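Local coordinates for protein putative oxidoreductase (Klebsiella pneumoniae subsp. pneumoniae MGH 78578, PDB 3E82) that probably works as a nucleotide-dependent oxidoreductase of the Gfo/Idh/MocA family, pairing a Rossmann-type domain with a C-terminal alpha/beta domain, at residues B[15-18]-B[19-23]; B[74-77]-B[78-81]; B[135-138]-B[139-143]; B[242-246]-B[247-251]. One frame throughout, in Å; residues are numbered along the deposited sequence.

Contact 1. Residues B[15-18]-B[19-23]; sequences YGFV and GKTFH
The phenol ring of Tyr-15 lies beneath the start of the Lys-20 side chain, whose CB sits 3.8 Å from the ring centroid and 15° off its normal, a CH-pi contact over the face. With CG anti to the backbone N (chi1 171°), Lys-20 runs on to the hydroxyl end of the ring. A water ties the pair together by donating to Lys-20 O and to Tyr-15 OH, which also bonds Asp-49. Between these side chains the backbone makes the turn from strand 8-13 into helix 17-28, with Gly-16 as N-cap and Lys-20 N bonded to Gly-16 O at 2.9 Å. Gly-16 and Gly-19 fit the GxGxxG pattern of Rossmann folds, consistent with a dinucleotide-binding turn. At the next residue, Phe-17 O takes two donors from opposite faces of its carbonyl plane, Thr-21 N at 2.9 Å and Thr-21 OG1 at 2.7 Å, while Thr-21 CB stands over a face of the Phe-17 ring. Val-18 O receives Phe-22 N at 3.0 Å and, weakly, His-23 N, where the helix widens into a pi-type turn. Val-18 CG1 packs 3.6 Å from His-23 CD2, and both nitrogens of that imidazole are engaged, by Tyr-303 and Asp-97.

Contact 2. Residues B[74-77]-B[78-81]; sequences ASPN and ATHA
Two similar first torsions, 49° in Ser-75 and 72° in Thr-79, set each hydroxyl between its own backbone N and carbonyl carbon and so turn the two oxygens toward one another. Ser-75 OG donates to Thr-79 OG1 across a modelled 2.4 Å, too short to be taken as exact. Thr-79 OG1 in turn donates to Pro-76 O at 2.6 Å, lying in the carbonyl plane on a lone pair. Pro-76 O also accepts Thr-79 N at 2.9 Å, from above its plane, so main chain and side chain of one threonine grip a single carbonyl where the chain leaves strand 70-73 of the Rossmann-type domain for helix 80-89. His-80 folds back over this turn: its NE2 donates to Ser-75 O at 2.7 Å, a bent bond (137° at the hydrogen) with the acceptor tilted out of the ring plane. Asn-77 CA stands 3.9 Å above the ring centre, a CH-pi contact on one face, while His-80 N reaches Asn-77 O at 3.2 Å. A water links Asn-77 O to Ala-81 N. Since His-80 ND1 bonds to Pro-99 O, both imidazole nitrogens meet carbonyl oxygens, which fixes the ring's rotation and would tend to stabilise its protonated form.

Contact 3. Residues B[135-138]-B[139-143]; sequences GIRQ and VIEQG
Arg-137 and Glu-141, one helical turn apart, supply the ionic part of this contact: NE of the arginine meets OE2 of the glutamate at 2.6 Å in a salt bridge. The guanidinium and carboxylate planes are nearly perpendicular, 86° apart, and OE2 sits over one face of the guanidinium rather than in its plane, so one oxygen carries the pairing. Extended from CG to NE, the arginine passes along that oxygen, its CG 3.1 Å from OE2, while NH1 turns back weakly to Tyr-133. The apolar part lies on Ile-136 and Ile-140, where the CG2 branch of the first touches CD1 of the second at 3.8 Å. CG2 of Ile-136 is anti to its backbone N, and CG1 of Ile-140 is anti to its carbonyl carbon (chi1 -65°), bringing the two branches together against Phe-151 of strand 148-156. The main chain adds the usual i to i+4 bonds, from Val-139 N to Gly-135 O (3.0 Å) through Gln-142 N to Gln-138 O (2.9 Å). Gly-143 is the first residue to leave the helix; its phi of 88° and two bonds back into the last turn make a Schellman motif, closing an amphipathic helix packed on the mixed sheet of the C-terminal domain.

Contact 4. Residues B[242-246]-B[247-251]; sequences TVHGD and KGSVI
Strands 242-245 and 248-251 run antiparallel, the axes of these segments 4.8 Å apart at closest approach and 172° between their directions. Val-243 and Val-250 form the hydrogen-bonded pair, each N donating to the other's O at 3.0 Å, and nearer the turn Gly-245 N reaches Gly-248 O at 2.7 Å. The flanking pairs, Thr-242 with Ile-251 and His-244 with Ser-249, are non-hydrogen-bonded. On the face holding the valines, Val-243 CB rests 3.8 Å from Val-250 CG1, the branch that a chi1 of 63° places between the backbone N and carbonyl carbon of Val-250. Both valines also pack on Ile-136 of helix 131-142. The other face is polar near the turn: Ser-249 OG lies in the plane of the His-244 imidazole, at its edge, and forms a 2.8 Å hydrogen bond with His-244 ND1 in which either atom could be the donor. The bond is nearly straight, and with the in-plane approach it restrains the rotation of the ring. Ser-249 OG also contacts a water that lies within hydrogen-bonding distance of Gly-245 O. Weak bonds from Ala-235 N and Gly-236 N of the second subunit to Ser-249 OG, and packing of Leu-233 of that subunit on His-244, place this face in the dimer interface. At the bend, Asp-246 OD1 bonds to Ala-147 N, holding the turn against the start of strand 148-156. Together these features make a tight beta hairpin within the mixed sheet of the C-terminal alpha/beta domain, one face given to the helix and the other to the partner subunit.

In the fold
The four contacts fall into two neighbouring pairs, one in each domain of this two-domain fold. Contacts 1 and 2, with centres about 13 Å apart, belong to the Rossmann-type domain and meet where His-23 CD2 packs 3.8 Å from Ala-74 CB; they follow strands 8-13 and 70-73, which are adjacent in the parallel sheet, at the end where a nucleotide would be expected to bind. Contacts 3 and 4 are closer still, with centres about 10 Å apart, as Ile-136 CD1 meets Val-250 CG1 at 3.9 Å. Between the pairs the separation is large: contacts 1 and 3 come no nearer than about 18 Å between nearest atoms, on opposite sides of the chain's centre.

Contact 1. Residues B[15-18]-B[19-23]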
ATOM      1  N   TYR B  15     -10.468  18.914 -31.217  1.00 23.04           N
ATOM      2  CA  TYR B  15     -11.214  17.707 -31.523  1.00 23.56           C
ATOM      3  C   TYR B  15     -10.229  16.558 -31.623  1.00 25.12           C
ATOM      4  O   TYR B  15     -10.261  15.745 -32.552  1.00 24.93           O
ATOM      5  CB  TYR B  15     -11.987  17.848 -32.831  1.00 24.40           C
ATOM      6  CG  TYR B  15     -13.125  16.866 -32.943  1.00 24.95           C
ATOM      7  CD1 TYR B  15     -14.193  16.908 -32.046  1.00 24.73           C
ATOM      8  CD2 TYR B  15     -13.137  15.885 -33.934  1.00 25.28           C
ATOM      9  CE1 TYR B  15     -15.243  16.003 -32.135  1.00 25.36           C
ATOM     10  CE2 TYR B  15     -14.181  14.973 -34.028  1.00 24.99           C
ATOM     11  CZ  TYR B  15     -15.228  15.040 -33.128  1.00 25.83           C
ATOM     12  OH  TYR B  15     -16.266  14.146 -33.219  1.00 27.87           O
ATOM     13  N   GLY B  16      -9.326  16.520 -30.656  1.00 25.08           N
ATOM     14  CA  GLY B  16      -8.357  15.454 -30.605  1.00 25.76           C
ATOM     15  C   GLY B  16      -9.023  14.283 -29.911  1.00 27.28           C
ATOM     16  O   GLY B  16     -10.257  14.207 -29.829  1.00 25.72           O
ATOM     17  N   PHE B  17      -8.212  13.370 -29.399  1.00 26.02           N
ATOM     18  CA  PHE B  17      -8.729  12.198 -28.719  1.00 27.64           C
ATOM     19  C   PHE B  17      -9.774  12.508 -27.642  1.00 27.86           C
ATOM     20  O   PHE B  17     -10.879  11.971 -27.666  1.00 28.24           O
ATOM     21  CB  PHE B  17      -7.581  11.417 -28.090  1.00 29.18           C
ATOM     22  CG  PHE B  17      -8.037  10.375 -27.126  1.00 31.89           C
ATOM     23  CD1 PHE B  17      -8.607   9.196 -27.578  1.00 33.46           C
ATOM     24  CD2 PHE B  17      -7.949  10.599 -25.756  1.00 34.54           C
ATOM     25  CE1 PHE B  17      -9.091   8.248 -26.678  1.00 35.53           C
ATOM     26  CE2 PHE B  17      -8.427   9.663 -24.848  1.00 35.21           C
ATOM     27  CZ  PHE B  17      -8.999   8.486 -25.308  1.00 36.28           C
ATOM     28  N   VAL B  18      -9.419  13.367 -26.694  1.00 26.83           N
ATOM     29  CA  VAL B  18     -10.328  13.707 -25.608  1.00 24.94           C
ATOM     30  C   VAL B  18     -11.574  14.468 -26.059  1.00 22.32           C
ATOM     31  O   VAL B  18     -12.679  14.175 -25.614  1.00 21.60           O
ATOM     32  CB  VAL B  18      -9.596  14.518 -24.515  1.00 25.97           C
ATOM     33  CG1 VAL B  18     -10.577  14.938 -23.423  1.00 24.61           C
ATOM     34  CG2 VAL B  18      -8.475  13.669 -23.910  1.00 27.34           C
ATOM     35  N   GLY B  19     -11.397  15.440 -26.944  1.00 22.65           N
ATOM     36  CA  GLY B  19     -12.535  16.203 -27.421  1.00 23.01           C
ATOM     37  C   GLY B  19     -13.541  15.331 -28.149  1.00 23.70           C
ATOM     38  O   GLY B  19     -14.752  15.474 -27.961  1.00 22.20           O
ATOM     39  N   LYS B  20     -13.040  14.410 -28.967  1.00 22.48           N
ATOM     40  CA  LYS B  20     -13.896  13.517 -29.748  1.00 24.13           C
ATOM     41  C   LYS B  20     -14.489  12.347 -28.967  1.00 23.76           C
ATOM     42  O   LYS B  20     -15.657  12.008 -29.145  1.00 23.21           O
ATOM     43  CB  LYS B  20     -13.112  12.964 -30.947  1.00 25.49           C
ATOM     44  CG  LYS B  20     -13.830  11.851 -31.727  1.00 28.75           C
ATOM     45  CD  LYS B  20     -12.905  11.229 -32.772  1.00 33.73           C
ATOM     46  CE  LYS B  20     -13.642  10.338 -33.770  1.00 35.88           C
ATOM     47  NZ  LYS B  20     -14.332   9.186 -33.129  1.00 37.39           N
ATOM     48  N   THR B  21     -13.685  11.732 -28.105  1.00 24.18           N
ATOM     49  CA  THR B  21     -14.128  10.564 -27.350  1.00 25.04           C
ATOM     50  C   THR B  21     -14.957  10.855 -26.108  1.00 23.66           C
ATOM     51  O   THR B  21     -15.866  10.099 -25.781  1.00 24.53           O
ATOM     52  CB  THR B  21     -12.921   9.699 -26.921  1.00 25.47           C
ATOM     53  OG1 THR B  21     -12.020   9.555 -28.024  1.00 27.17           O
ATOM     54  CG2 THR B  21     -13.383   8.317 -26.479  1.00 25.67           C
ATOM     55  N   PHE B  22     -14.644  11.947 -25.425  1.00 24.25           N
ATOM     56  CA  PHE B  22     -15.334  12.325 -24.194  1.00 23.99           C
ATOM     57  C   PHE B  22     -16.335  13.473 -24.304  1.00 24.43           C
ATOM     58  O   PHE B  22     -17.550  13.263 -24.298  1.00 23.65           O
ATOM     59  CB  PHE B  22     -14.300  12.688 -23.118  1.00 25.88           C
ATOM     60  CG  PHE B  22     -13.636  11.501 -22.483  1.00 28.12           C
ATOM     61  CD1 PHE B  22     -14.017  11.076 -21.206  1.00 28.62           C
ATOM     62  CD2 PHE B  22     -12.644  10.800 -23.160  1.00 28.30           C
ATOM     63  CE1 PHE B  22     -13.410   9.961 -20.612  1.00 30.20           C
ATOM     64  CE2 PHE B  22     -12.029   9.683 -22.579  1.00 29.91           C
ATOM     65  CZ  PHE B  22     -12.414   9.264 -21.303  1.00 30.52           C
ATOM     66  N   HIS B  23     -15.805  14.686 -24.409  1.00 23.08           N
ATOM     67  CA  HIS B  23     -16.614  15.893 -24.452  1.00 23.34           C
ATOM     68  C   HIS B  23     -17.771  15.972 -25.437  1.00 23.53           C
ATOM     69  O   HIS B  23     -18.906  16.221 -25.026  1.00 22.21           O
ATOM     70  CB  HIS B  23     -15.694  17.093 -24.616  1.00 23.00           C
ATOM     71  CG  HIS B  23     -14.727  17.249 -23.486  1.00 22.58           C
ATOM     72  ND1 HIS B  23     -15.129  17.522 -22.196  1.00 22.82           N
ATOM     73  CD2 HIS B  23     -13.379  17.146 -23.447  1.00 24.23           C
ATOM     74  CE1 HIS B  23     -14.069  17.582 -21.411  1.00 24.26           C
ATOM     75  NE2 HIS B  23     -12.995  17.358 -22.145  1.00 24.27           N
TER
HETATM   76  O   HOH W   1     -17.408  12.846 -30.981  1.00 35.39           O
HETATM   77  O   HOH W   2      -8.994  16.812 -27.870  1.00 30.17           O

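Contact 2. Residues B[74-77]-B[78-81]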
ATOM      1  N   ALA B  74     -10.177  21.451 -24.670  1.00 18.63           N
ATOM      2  CA  ALA B  74      -9.664  20.096 -24.820  1.00 19.05           C
ATOM      3  C   ALA B  74      -8.520  20.086 -25.839  1.00 20.02           C
ATOM      4  O   ALA B  74      -8.339  19.123 -26.579  1.00 20.10           O
ATOM      5  CB  ALA B  74     -10.786  19.171 -25.283  1.00 17.92           C
ATOM      6  N   SER B  75      -7.770  21.179 -25.872  1.00 21.77           N
ATOM      7  CA  SER B  75      -6.630  21.335 -26.775  1.00 22.99           C
ATOM      8  C   SER B  75      -5.371  20.890 -26.013  1.00 22.60           C
ATOM      9  O   SER B  75      -5.472  20.467 -24.861  1.00 22.12           O
ATOM     10  CB  SER B  75      -6.535  22.804 -27.198  1.00 22.45           C
ATOM     11  OG  SER B  75      -6.615  23.661 -26.071  1.00 22.18           O
ATOM     12  N   PRO B  76      -4.177  20.963 -26.643  1.00 22.67           N
ATOM     13  CA  PRO B  76      -2.937  20.553 -25.966  1.00 22.61           C
ATOM     14  C   PRO B  76      -2.735  21.200 -24.594  1.00 23.79           C
ATOM     15  O   PRO B  76      -3.128  22.346 -24.374  1.00 24.79           O
ATOM     16  CB  PRO B  76      -1.851  20.966 -26.955  1.00 23.12           C
ATOM     17  CG  PRO B  76      -2.521  20.756 -28.287  1.00 23.14           C
ATOM     18  CD  PRO B  76      -3.899  21.364 -28.038  1.00 23.20           C
ATOM     19  N   ASN B  77      -2.104  20.457 -23.689  1.00 25.28           N
ATOM     20  CA  ASN B  77      -1.834  20.904 -22.315  1.00 27.19           C
ATOM     21  C   ASN B  77      -1.316  22.334 -22.157  1.00 26.48           C
ATOM     22  O   ASN B  77      -1.802  23.085 -21.312  1.00 25.81           O
ATOM     23  CB  ASN B  77      -0.845  19.940 -21.644  1.00 27.56           C
ATOM     24  CG  ASN B  77      -1.501  18.648 -21.188  1.00 30.56           C
ATOM     25  OD1 ASN B  77      -2.496  18.201 -21.763  1.00 30.39           O
ATOM     26  ND2 ASN B  77      -0.937  18.033 -20.153  1.00 30.80           N
ATOM     27  N   ALA B  78      -0.326  22.705 -22.961  1.00 26.04           N
ATOM     28  CA  ALA B  78       0.255  24.039 -22.885  1.00 25.87           C
ATOM     29  C   ALA B  78      -0.695  25.174 -23.276  1.00 25.74           C
ATOM     30  O   ALA B  78      -0.393  26.341 -23.032  1.00 24.86           O
ATOM     31  CB  ALA B  78       1.516  24.101 -23.750  1.00 27.49           C
ATOM     32  N   THR B  79      -1.833  24.838 -23.878  1.00 24.25           N
ATOM     33  CA  THR B  79      -2.796  25.855 -24.309  1.00 25.64           C
ATOM     34  C   THR B  79      -3.925  26.096 -23.301  1.00 23.70           C
ATOM     35  O   THR B  79      -4.662  27.077 -23.400  1.00 21.63           O
ATOM     36  CB  THR B  79      -3.455  25.469 -25.665  1.00 27.89           C
ATOM     37  OG1 THR B  79      -4.358  24.374 -25.469  1.00 30.36           O
ATOM     38  CG2 THR B  79      -2.397  25.050 -26.668  1.00 30.54           C
ATOM     39  N   HIS B  80      -4.051  25.198 -22.331  1.00 21.60           N
ATOM     40  CA  HIS B  80      -5.107  25.310 -21.335  1.00 20.74           C
ATOM     41  C   HIS B  80      -5.151  26.648 -20.597  1.00 20.99           C
ATOM     42  O   HIS B  80      -6.167  27.341 -20.633  1.00 20.38           O
ATOM     43  CB  HIS B  80      -5.005  24.151 -20.335  1.00 17.92           C
ATOM     44  CG  HIS B  80      -5.315  22.811 -20.934  1.00 16.91           C
ATOM     45  ND1 HIS B  80      -5.390  21.657 -20.185  1.00 18.62           N
ATOM     46  CD2 HIS B  80      -5.566  22.444 -22.215  1.00 16.32           C
ATOM     47  CE1 HIS B  80      -5.674  20.637 -20.976  1.00 17.45           C
ATOM     48  NE2 HIS B  80      -5.786  21.086 -22.213  1.00 18.57           N
ATOM     49  N   ALA B  81      -4.057  27.017 -19.940  1.00 21.95           N
ATOM     50  CA  ALA B  81      -4.011  28.269 -19.181  1.00 22.07           C
ATOM     51  C   ALA B  81      -4.263  29.510 -20.041  1.00 23.60           C
ATOM     52  O   ALA B  81      -5.102  30.348 -19.703  1.00 24.58           O
ATOM     53  CB  ALA B  81      -2.674  28.393 -18.462  1.00 22.26           C
TER
HETATM   54  O   HOH W   3      -1.734  25.427 -19.795  1.00 18.08           O

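Contact 3. Residues B[135-138]-B[139-143]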
ATOM      1  N   GLY B 135     -20.069   3.538  -5.400  1.00 19.61           N
ATOM      2  CA  GLY B 135     -20.346   2.373  -4.579  1.00 20.61           C
ATOM      3  C   GLY B 135     -19.606   2.436  -3.251  1.00 20.16           C
ATOM      4  O   GLY B 135     -20.206   2.275  -2.193  1.00 19.62           O
ATOM      5  N   ILE B 136     -18.299   2.674  -3.310  1.00 19.82           N
ATOM      6  CA  ILE B 136     -17.473   2.775  -2.108  1.00 19.26           C
ATOM      7  C   ILE B 136     -17.965   3.889  -1.197  1.00 19.59           C
ATOM      8  O   ILE B 136     -18.039   3.724   0.023  1.00 18.31           O
ATOM      9  CB  ILE B 136     -15.993   3.053  -2.466  1.00 20.76           C
ATOM     10  CG1 ILE B 136     -15.367   1.804  -3.092  1.00 21.55           C
ATOM     11  CG2 ILE B 136     -15.227   3.511  -1.233  1.00 19.16           C
ATOM     12  CD1 ILE B 136     -15.525   0.540  -2.258  1.00 18.95           C
ATOM     13  N   ARG B 137     -18.297   5.031  -1.793  1.00 20.56           N
ATOM     14  CA  ARG B 137     -18.781   6.164  -1.017  1.00 20.83           C
ATOM     15  C   ARG B 137     -20.062   5.768  -0.290  1.00 20.25           C
ATOM     16  O   ARG B 137     -20.265   6.116   0.869  1.00 17.13           O
ATOM     17  CB  ARG B 137     -19.063   7.362  -1.930  1.00 21.94           C
ATOM     18  CG  ARG B 137     -19.421   8.643  -1.177  1.00 27.86           C
ATOM     19  CD  ARG B 137     -19.837   9.760  -2.137  1.00 32.78           C
ATOM     20  NE  ARG B 137     -20.227  10.981  -1.431  1.00 38.94           N
ATOM     21  CZ  ARG B 137     -19.396  11.973  -1.114  1.00 42.54           C
ATOM     22  NH1 ARG B 137     -18.112  11.906  -1.446  1.00 43.35           N
ATOM     23  NH2 ARG B 137     -19.847  13.032  -0.449  1.00 42.78           N
ATOM     24  N   GLN B 138     -20.918   5.033  -0.993  1.00 21.27           N
ATOM     25  CA  GLN B 138     -22.187   4.585  -0.440  1.00 24.17           C
ATOM     26  C   GLN B 138     -21.989   3.701   0.786  1.00 22.48           C
ATOM     27  O   GLN B 138     -22.641   3.893   1.804  1.00 22.36           O
ATOM     28  CB  GLN B 138     -22.974   3.822  -1.507  1.00 26.08           C
ATOM     29  CG  GLN B 138     -24.268   3.213  -1.006  1.00 33.44           C
ATOM     30  CD  GLN B 138     -24.955   2.357  -2.061  1.00 38.23           C
ATOM     31  OE1 GLN B 138     -24.376   1.388  -2.577  1.00 42.56           O
ATOM     32  NE2 GLN B 138     -26.192   2.706  -2.388  1.00 40.18           N
ATOM     33  N   VAL B 139     -21.089   2.730   0.688  1.00 22.82           N
ATOM     34  CA  VAL B 139     -20.839   1.838   1.819  1.00 21.83           C
ATOM     35  C   VAL B 139     -20.286   2.615   3.016  1.00 22.73           C
ATOM     36  O   VAL B 139     -20.722   2.407   4.149  1.00 23.26           O
ATOM     37  CB  VAL B 139     -19.859   0.706   1.442  1.00 22.04           C
ATOM     38  CG1 VAL B 139     -19.574  -0.163   2.665  1.00 20.97           C
ATOM     39  CG2 VAL B 139     -20.459  -0.142   0.314  1.00 20.48           C
ATOM     40  N   ILE B 140     -19.341   3.517   2.765  1.00 21.76           N
ATOM     41  CA  ILE B 140     -18.766   4.318   3.841  1.00 22.35           C
ATOM     42  C   ILE B 140     -19.833   5.168   4.537  1.00 24.16           C
ATOM     43  O   ILE B 140     -19.944   5.161   5.768  1.00 23.16           O
ATOM     44  CB  ILE B 140     -17.668   5.279   3.320  1.00 22.55           C
ATOM     45  CG1 ILE B 140     -16.483   4.472   2.772  1.00 22.03           C
ATOM     46  CG2 ILE B 140     -17.225   6.225   4.449  1.00 20.31           C
ATOM     47  CD1 ILE B 140     -15.388   5.320   2.124  1.00 19.88           C
ATOM     48  N   GLU B 141     -20.605   5.906   3.744  1.00 25.72           N
ATOM     49  CA  GLU B 141     -21.650   6.776   4.280  1.00 28.43           C
ATOM     50  C   GLU B 141     -22.775   6.027   4.989  1.00 29.10           C
ATOM     51  O   GLU B 141     -23.421   6.574   5.884  1.00 29.89           O
ATOM     52  CB  GLU B 141     -22.218   7.649   3.162  1.00 30.17           C
ATOM     53  CG  GLU B 141     -21.363   8.882   2.893  1.00 36.05           C
ATOM     54  CD  GLU B 141     -21.766   9.624   1.633  1.00 38.37           C
ATOM     55  OE1 GLU B 141     -22.965   9.600   1.274  1.00 38.20           O
ATOM     56  OE2 GLU B 141     -20.875  10.242   1.007  1.00 40.72           O
ATOM     57  N   GLN B 142     -22.999   4.781   4.578  1.00 28.27           N
ATOM     58  CA  GLN B 142     -24.010   3.912   5.173  1.00 29.21           C
ATOM     59  C   GLN B 142     -23.641   3.627   6.629  1.00 28.90           C
ATOM     60  O   GLN B 142     -24.499   3.280   7.445  1.00 29.07           O
ATOM     61  CB  GLN B 142     -24.055   2.572   4.436  1.00 31.15           C
ATOM     62  CG  GLN B 142     -25.108   2.414   3.364  1.00 34.52           C
ATOM     63  CD  GLN B 142     -24.798   1.232   2.446  1.00 38.15           C
ATOM     64  OE1 GLN B 142     -24.052   0.310   2.815  1.00 38.65           O
ATOM     65  NE2 GLN B 142     -25.375   1.249   1.250  1.00 40.68           N
ATOM     66  N   GLY B 143     -22.355   3.764   6.940  1.00 26.66           N
ATOM     67  CA  GLY B 143     -21.874   3.493   8.287  1.00 26.18           C
ATOM     68  C   GLY B 143     -21.517   2.019   8.428  1.00 25.57           C
ATOM     69  O   GLY B 143     -21.135   1.551   9.497  1.00 25.10           O
TER

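Contact 4. Residues B[242-246]-B[247-251]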
ATOM      1  N   THR B 242      -9.994  -0.633  -1.751  1.00 17.85           N
ATOM      2  CA  THR B 242      -9.902  -1.499  -0.581  1.00 16.51           C
ATOM      3  C   THR B 242     -10.052  -0.534   0.591  1.00 17.39           C
ATOM      4  O   THR B 242      -9.234   0.366   0.759  1.00 16.92           O
ATOM      5  CB  THR B 242      -8.531  -2.209  -0.480  1.00 17.57           C
ATOM      6  OG1 THR B 242      -8.370  -3.108  -1.584  1.00 16.98           O
ATOM      7  CG2 THR B 242      -8.439  -2.992   0.825  1.00 16.82           C
ATOM      8  N   VAL B 243     -11.105  -0.707   1.384  1.00 17.18           N
ATOM      9  CA  VAL B 243     -11.345   0.182   2.520  1.00 18.12           C
ATOM     10  C   VAL B 243     -11.627  -0.595   3.791  1.00 18.39           C
ATOM     11  O   VAL B 243     -12.516  -1.446   3.818  1.00 18.66           O
ATOM     12  CB  VAL B 243     -12.537   1.126   2.243  1.00 16.60           C
ATOM     13  CG1 VAL B 243     -12.696   2.132   3.385  1.00 16.81           C
ATOM     14  CG2 VAL B 243     -12.324   1.848   0.923  1.00 18.65           C
ATOM     15  N   HIS B 244     -10.866  -0.296   4.842  1.00 17.58           N
ATOM     16  CA  HIS B 244     -11.029  -0.970   6.124  1.00 17.13           C
ATOM     17  C   HIS B 244     -11.471   0.011   7.192  1.00 18.56           C
ATOM     18  O   HIS B 244     -10.906   1.100   7.327  1.00 19.83           O
ATOM     19  CB  HIS B 244      -9.709  -1.613   6.573  1.00 17.78           C
ATOM     20  CG  HIS B 244      -9.066  -2.473   5.529  1.00 17.24           C
ATOM     21  ND1 HIS B 244      -9.673  -3.597   5.010  1.00 15.94           N
ATOM     22  CD2 HIS B 244      -7.869  -2.368   4.907  1.00 15.95           C
ATOM     23  CE1 HIS B 244      -8.878  -4.145   4.109  1.00 16.57           C
ATOM     24  NE2 HIS B 244      -7.777  -3.419   4.028  1.00 16.57           N
ATOM     25  N   GLY B 245     -12.488  -0.386   7.948  1.00 18.92           N
ATOM     26  CA  GLY B 245     -13.008   0.434   9.024  1.00 17.76           C
ATOM     27  C   GLY B 245     -12.999  -0.415  10.283  1.00 19.48           C
ATOM     28  O   GLY B 245     -12.673  -1.598  10.216  1.00 18.16           O
ATOM     29  N   ASP B 246     -13.355   0.155  11.429  1.00 21.78           N
ATOM     30  CA  ASP B 246     -13.339  -0.634  12.657  1.00 23.32           C
ATOM     31  C   ASP B 246     -14.533  -1.577  12.815  1.00 24.65           C
ATOM     32  O   ASP B 246     -14.628  -2.289  13.808  1.00 24.51           O
ATOM     33  CB  ASP B 246     -13.222   0.269  13.886  1.00 26.24           C
ATOM     34  CG  ASP B 246     -14.278   1.351  13.926  1.00 28.95           C
ATOM     35  OD1 ASP B 246     -15.346   1.172  13.309  1.00 29.72           O
ATOM     36  OD2 ASP B 246     -14.039   2.382  14.592  1.00 32.74           O
ATOM     37  N   LYS B 247     -15.428  -1.585  11.833  1.00 24.73           N
ATOM     38  CA  LYS B 247     -16.595  -2.462  11.864  1.00 27.60           C
ATOM     39  C   LYS B 247     -16.589  -3.439  10.694  1.00 26.12           C
ATOM     40  O   LYS B 247     -17.321  -4.429  10.695  1.00 27.44           O
ATOM     41  CB  LYS B 247     -17.888  -1.642  11.833  1.00 30.64           C
ATOM     42  CG  LYS B 247     -18.485  -1.373  13.211  1.00 33.48           C
ATOM     43  CD  LYS B 247     -19.541  -0.271  13.170  1.00 38.96           C
ATOM     44  CE  LYS B 247     -20.653  -0.534  12.144  1.00 41.33           C
ATOM     45  NZ  LYS B 247     -21.569  -1.654  12.517  1.00 44.15           N
ATOM     46  N   GLY B 248     -15.762  -3.167   9.694  1.00 23.79           N
ATOM     47  CA  GLY B 248     -15.707  -4.049   8.545  1.00 22.72           C
ATOM     48  C   GLY B 248     -14.879  -3.502   7.404  1.00 23.60           C
ATOM     49  O   GLY B 248     -14.252  -2.441   7.522  1.00 21.44           O
ATOM     50  N   SER B 249     -14.888  -4.233   6.291  1.00 22.00           N
ATOM     51  CA  SER B 249     -14.126  -3.864   5.103  1.00 22.74           C
ATOM     52  C   SER B 249     -14.971  -4.002   3.848  1.00 23.30           C
ATOM     53  O   SER B 249     -16.004  -4.677   3.844  1.00 22.01           O
ATOM     54  CB  SER B 249     -12.900  -4.775   4.944  1.00 21.20           C
ATOM     55  OG  SER B 249     -12.043  -4.715   6.066  1.00 23.80           O
ATOM     56  N   VAL B 250     -14.517  -3.361   2.780  1.00 21.61           N
ATOM     57  CA  VAL B 250     -15.199  -3.440   1.504  1.00 20.87           C
ATOM     58  C   VAL B 250     -14.162  -3.366   0.396  1.00 21.73           C
ATOM     59  O   VAL B 250     -13.241  -2.546   0.426  1.00 20.69           O
ATOM     60  CB  VAL B 250     -16.243  -2.306   1.328  1.00 22.00           C
ATOM     61  CG1 VAL B 250     -15.559  -0.954   1.342  1.00 21.84           C
ATOM     62  CG2 VAL B 250     -17.011  -2.505   0.026  1.00 22.04           C
ATOM     63  N   ILE B 251     -14.298  -4.260  -0.571  1.00 21.30           N
ATOM     64  CA  ILE B 251     -13.394  -4.290  -1.700  1.00 20.80           C
ATOM     65  C   ILE B 251     -14.201  -4.173  -2.980  1.00 21.69           C
ATOM     66  O   ILE B 251     -15.261  -4.790  -3.112  1.00 22.85           O
ATOM     67  CB  ILE B 251     -12.585  -5.621  -1.767  1.00 22.10           C
ATOM     68  CG1 ILE B 251     -11.563  -5.696  -0.626  1.00 25.62           C
ATOM     69  CG2 ILE B 251     -11.854  -5.717  -3.090  1.00 22.76           C
ATOM     70  CD1 ILE B 251     -12.178  -5.857   0.753  1.00 26.99           C
TER
HETATM   71  O   HOH W   4     -11.641  -3.768   8.637  1.00 18.85           O